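Local atomic coordinates of possible protein of nuclear scaffold (Encephalitozoon cuniculi, PDB entry 3KAE), a protein that probably acts as the Cdc27 (APC3) subunit of the anaphase-promoting complex, its N-terminal domain forming a homodimer of tetratricopeptide repeats. Residues 71-75 against 76-80. Numbering follows the deposited sequence.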
ATOM      1  N   CYS C  71      10.046  -0.956  -7.264  1.00 46.58           N
ATOM      2  CA  CYS C  71      10.993  -1.123  -6.161  1.00 46.69           C
ATOM      3  C   CYS C  71      12.254  -0.355  -6.462  1.00 41.12           C
ATOM      4  O   CYS C  71      12.793   0.327  -5.598  1.00 53.68           O
ATOM      5  CB  CYS C  71      11.347  -2.612  -5.918  1.00 44.22           C
ATOM      6  SG  CYS C  71       9.983  -3.651  -5.329  1.00 47.90           S
ATOM      7  N   TYR C  72      12.730  -0.474  -7.696  1.00 54.10           N
ATOM      8  CA  TYR C  72      13.888   0.299  -8.158  1.00 43.81           C
ATOM      9  C   TYR C  72      13.679   1.798  -8.043  1.00 59.51           C
ATOM     10  O   TYR C  72      14.594   2.526  -7.673  1.00 59.62           O
ATOM     11  CB  TYR C  72      14.270  -0.086  -9.585  1.00 58.03           C
ATOM     12  CG  TYR C  72      15.056  -1.383  -9.671  1.00 58.34           C
ATOM     13  CD1 TYR C  72      16.104  -1.641  -8.795  1.00 59.05           C
ATOM     14  CD2 TYR C  72      14.752  -2.339 -10.632  1.00 64.14           C
ATOM     15  CE1 TYR C  72      16.832  -2.835  -8.865  1.00 61.94           C
ATOM     16  CE2 TYR C  72      15.464  -3.525 -10.708  1.00 78.75           C
ATOM     17  CZ  TYR C  72      16.499  -3.765  -9.823  1.00 71.16           C
ATOM     18  OH  TYR C  72      17.202  -4.938  -9.908  1.00 82.67           O
ATOM     19  N   LYS C  73      12.470   2.257  -8.355  1.00 65.43           N
ATOM     20  CA  LYS C  73      12.161   3.674  -8.281  1.00 56.73           C
ATOM     21  C   LYS C  73      12.188   4.156  -6.830  1.00 52.49           C
ATOM     22  O   LYS C  73      12.714   5.223  -6.530  1.00 56.67           O
ATOM     23  CB  LYS C  73      10.811   3.968  -8.942  1.00 57.85           C
ATOM     24  CG  LYS C  73      10.426   5.456  -8.984  1.00 44.61           C
ATOM     25  CD  LYS C  73       9.074   5.646  -9.666  1.00 55.91           C
ATOM     26  CE  LYS C  73       8.665   7.113  -9.689  1.00 63.75           C
ATOM     27  NZ  LYS C  73       8.445   7.615  -8.309  1.00 71.77           N
ATOM     28  N   LYS C  74      11.623   3.367  -5.923  1.00 52.13           N
ATOM     29  CA  LYS C  74      11.691   3.694  -4.498  1.00 48.88           C
ATOM     30  C   LYS C  74      13.137   3.817  -4.029  1.00 51.24           C
ATOM     31  O   LYS C  74      13.459   4.625  -3.159  1.00 61.25           O
ATOM     32  CB  LYS C  74      11.000   2.618  -3.669  1.00 51.69           C
ATOM     33  CG  LYS C  74       9.509   2.591  -3.786  1.00 48.32           C
ATOM     34  CD  LYS C  74       8.903   3.868  -3.263  1.00 42.80           C
ATOM     35  CE  LYS C  74       7.400   3.821  -3.394  1.00 54.31           C
ATOM     36  NZ  LYS C  74       6.752   5.019  -2.788  1.00 64.11           N
ATOM     37  N   LYS C  75      14.003   2.996  -4.608  1.00 53.51           N
ATOM     38  CA  LYS C  75      15.416   2.982  -4.255  1.00 55.93           C
ATOM     39  C   LYS C  75      16.206   3.952  -5.129  1.00 71.67           C
ATOM     40  O   LYS C  75      17.431   3.998  -5.071  1.00 79.05           O
ATOM     41  CB  LYS C  75      15.974   1.561  -4.393  1.00 65.02           C
ATOM     42  CG  LYS C  75      15.344   0.555  -3.416  1.00 67.41           C
ATOM     43  CD  LYS C  75      15.473  -0.878  -3.912  1.00 76.62           C
ATOM     44  CE  LYS C  75      16.922  -1.362  -3.895  1.00 87.21           C
ATOM     45  NZ  LYS C  75      17.441  -1.580  -2.521  1.00 86.36           N
ATOM     46  N   LYS C  76      15.494   4.722  -5.942  1.00 62.18           N
ATOM     47  CA  LYS C  76      16.114   5.706  -6.841  1.00 71.39           C
ATOM     48  C   LYS C  76      17.144   5.118  -7.822  1.00 65.49           C
ATOM     49  O   LYS C  76      17.980   5.841  -8.355  1.00 71.09           O
ATOM     50  CB  LYS C  76      16.724   6.869  -6.048  1.00 55.87           C
ATOM     51  CG  LYS C  76      15.724   7.644  -5.209  1.00 62.77           C
ATOM     52  CD  LYS C  76      16.396   8.767  -4.448  1.00 80.39           C
ATOM     53  CE  LYS C  76      15.428   9.465  -3.515  1.00 96.05           C
ATOM     54  NZ  LYS C  76      15.078   8.595  -2.356  1.00106.26           N
ATOM     55  N   ASP C  77      17.084   3.811  -8.058  1.00 70.35           N
ATOM     56  CA  ASP C  77      17.879   3.214  -9.123  1.00 68.94           C
ATOM     57  C   ASP C  77      17.104   3.330 -10.429  1.00 74.32           C
ATOM     58  O   ASP C  77      16.501   2.363 -10.902  1.00 78.67           O
ATOM     59  CB  ASP C  77      18.217   1.754  -8.819  1.00 55.88           C
ATOM     60  CG  ASP C  77      19.317   1.211  -9.728  1.00 77.69           C
ATOM     61  OD1 ASP C  77      19.511   1.778 -10.830  1.00 70.71           O
ATOM     62  OD2 ASP C  77      19.987   0.224  -9.341  1.00 80.96           O
ATOM     63  N   TYR C  78      17.121   4.524 -11.008  1.00 67.51           N
ATOM     64  CA  TYR C  78      16.277   4.810 -12.151  1.00 64.39           C
ATOM     65  C   TYR C  78      16.654   4.006 -13.393  1.00 64.69           C
ATOM     66  O   TYR C  78      15.779   3.649 -14.192  1.00 72.41           O
ATOM     67  CB  TYR C  78      16.232   6.324 -12.428  1.00 56.41           C
ATOM     68  CG  TYR C  78      15.811   7.127 -11.210  1.00 65.90           C
ATOM     69  CD1 TYR C  78      14.672   6.782 -10.491  1.00 67.79           C
ATOM     70  CD2 TYR C  78      16.552   8.222 -10.774  1.00 65.90           C
ATOM     71  CE1 TYR C  78      14.286   7.496  -9.368  1.00 63.22           C
ATOM     72  CE2 TYR C  78      16.167   8.955  -9.658  1.00 58.69           C
ATOM     73  CZ  TYR C  78      15.034   8.581  -8.956  1.00 69.79           C
ATOM     74  OH  TYR C  78      14.643   9.295  -7.843  1.00 72.65           O
ATOM     75  N   LYS C  79      17.942   3.708 -13.552  1.00 52.99           N
ATOM     76  CA  LYS C  79      18.390   3.029 -14.757  1.00 56.97           C
ATOM     77  C   LYS C  79      17.805   1.631 -14.767  1.00 70.18           C
ATOM     78  O   LYS C  79      17.394   1.116 -15.806  1.00 80.43           O
ATOM     79  CB  LYS C  79      19.912   2.975 -14.818  1.00 63.45           C
ATOM     80  N   LYS C  80      17.768   1.015 -13.593  1.00 69.71           N
ATOM     81  CA  LYS C  80      17.222  -0.327 -13.473  1.00 68.78           C
ATOM     82  C   LYS C  80      15.703  -0.300 -13.577  1.00 66.53           C
ATOM     83  O   LYS C  80      15.117  -1.140 -14.263  1.00 57.48           O
ATOM     84  CB  LYS C  80      17.688  -0.988 -12.181  1.00 72.44           C
ATOM     85  CG  LYS C  80      19.169  -1.355 -12.188  1.00 81.30           C
ATOM     86  CD  LYS C  80      19.550  -2.229 -10.990  1.00 68.19           C
ATOM     87  CE  LYS C  80      21.007  -2.677 -11.050  1.00 81.57           C
ATOM     88  NZ  LYS C  80      21.966  -1.657 -10.524  1.00 84.85           N
TER
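Y72 and K80 meet across the tight turn that joins helix 62-74 to helix 78-89, the lysine lying over one face of the tyrosine ring. The CB of K80 stands 3.5 Å from the centroid of the Y72 ring and almost on the ring normal, a CH-pi contact. Farther out, K80 CD comes within 3.5 Å of Y72 CE1, so the aliphatic chain passes over the ring toward its hydroxyl end. With chi1 at -79°, the Y72 ring is directed away from its own carbonyl and reaches the start of helix 78-89, where it touches A81 and, a turn further on, S84.

The backbone makes the turn. K76 takes a positive phi as the C' residue of a Schellman motif: its N donates to K73 O at 2.9 Å, arriving from above the carbonyl plane, while D77 N donates to Y72 O at 2.8 Å with the N-H bent to 135°. Beside this, the Y78 ring has K76 O over the centre of one face and K73 O 4.0 Å from its CE1.

Polar side chains finish the junction. D77 is the N-cap of helix 78-89. Its CG lies anti to the backbone N (chi1 -166°), and OD1 accepts a weak bond from K80 N at 3.4 Å. Its other oxygen, OD2, uses the syn lone pair for a salt bridge to K80 NZ, 3.0 Å away. K75 runs back the other way, toward helix 49-57, where its NZ is hydrogen-bonded to T50 OG1.

One helix thus ends and the next begins within three residues, as in the short turns of TPR repeats. K80 serves twice, its methylenes covering Y72 and its ammonium group holding D77, whose negative charge probably also favours the helix start electrostatically.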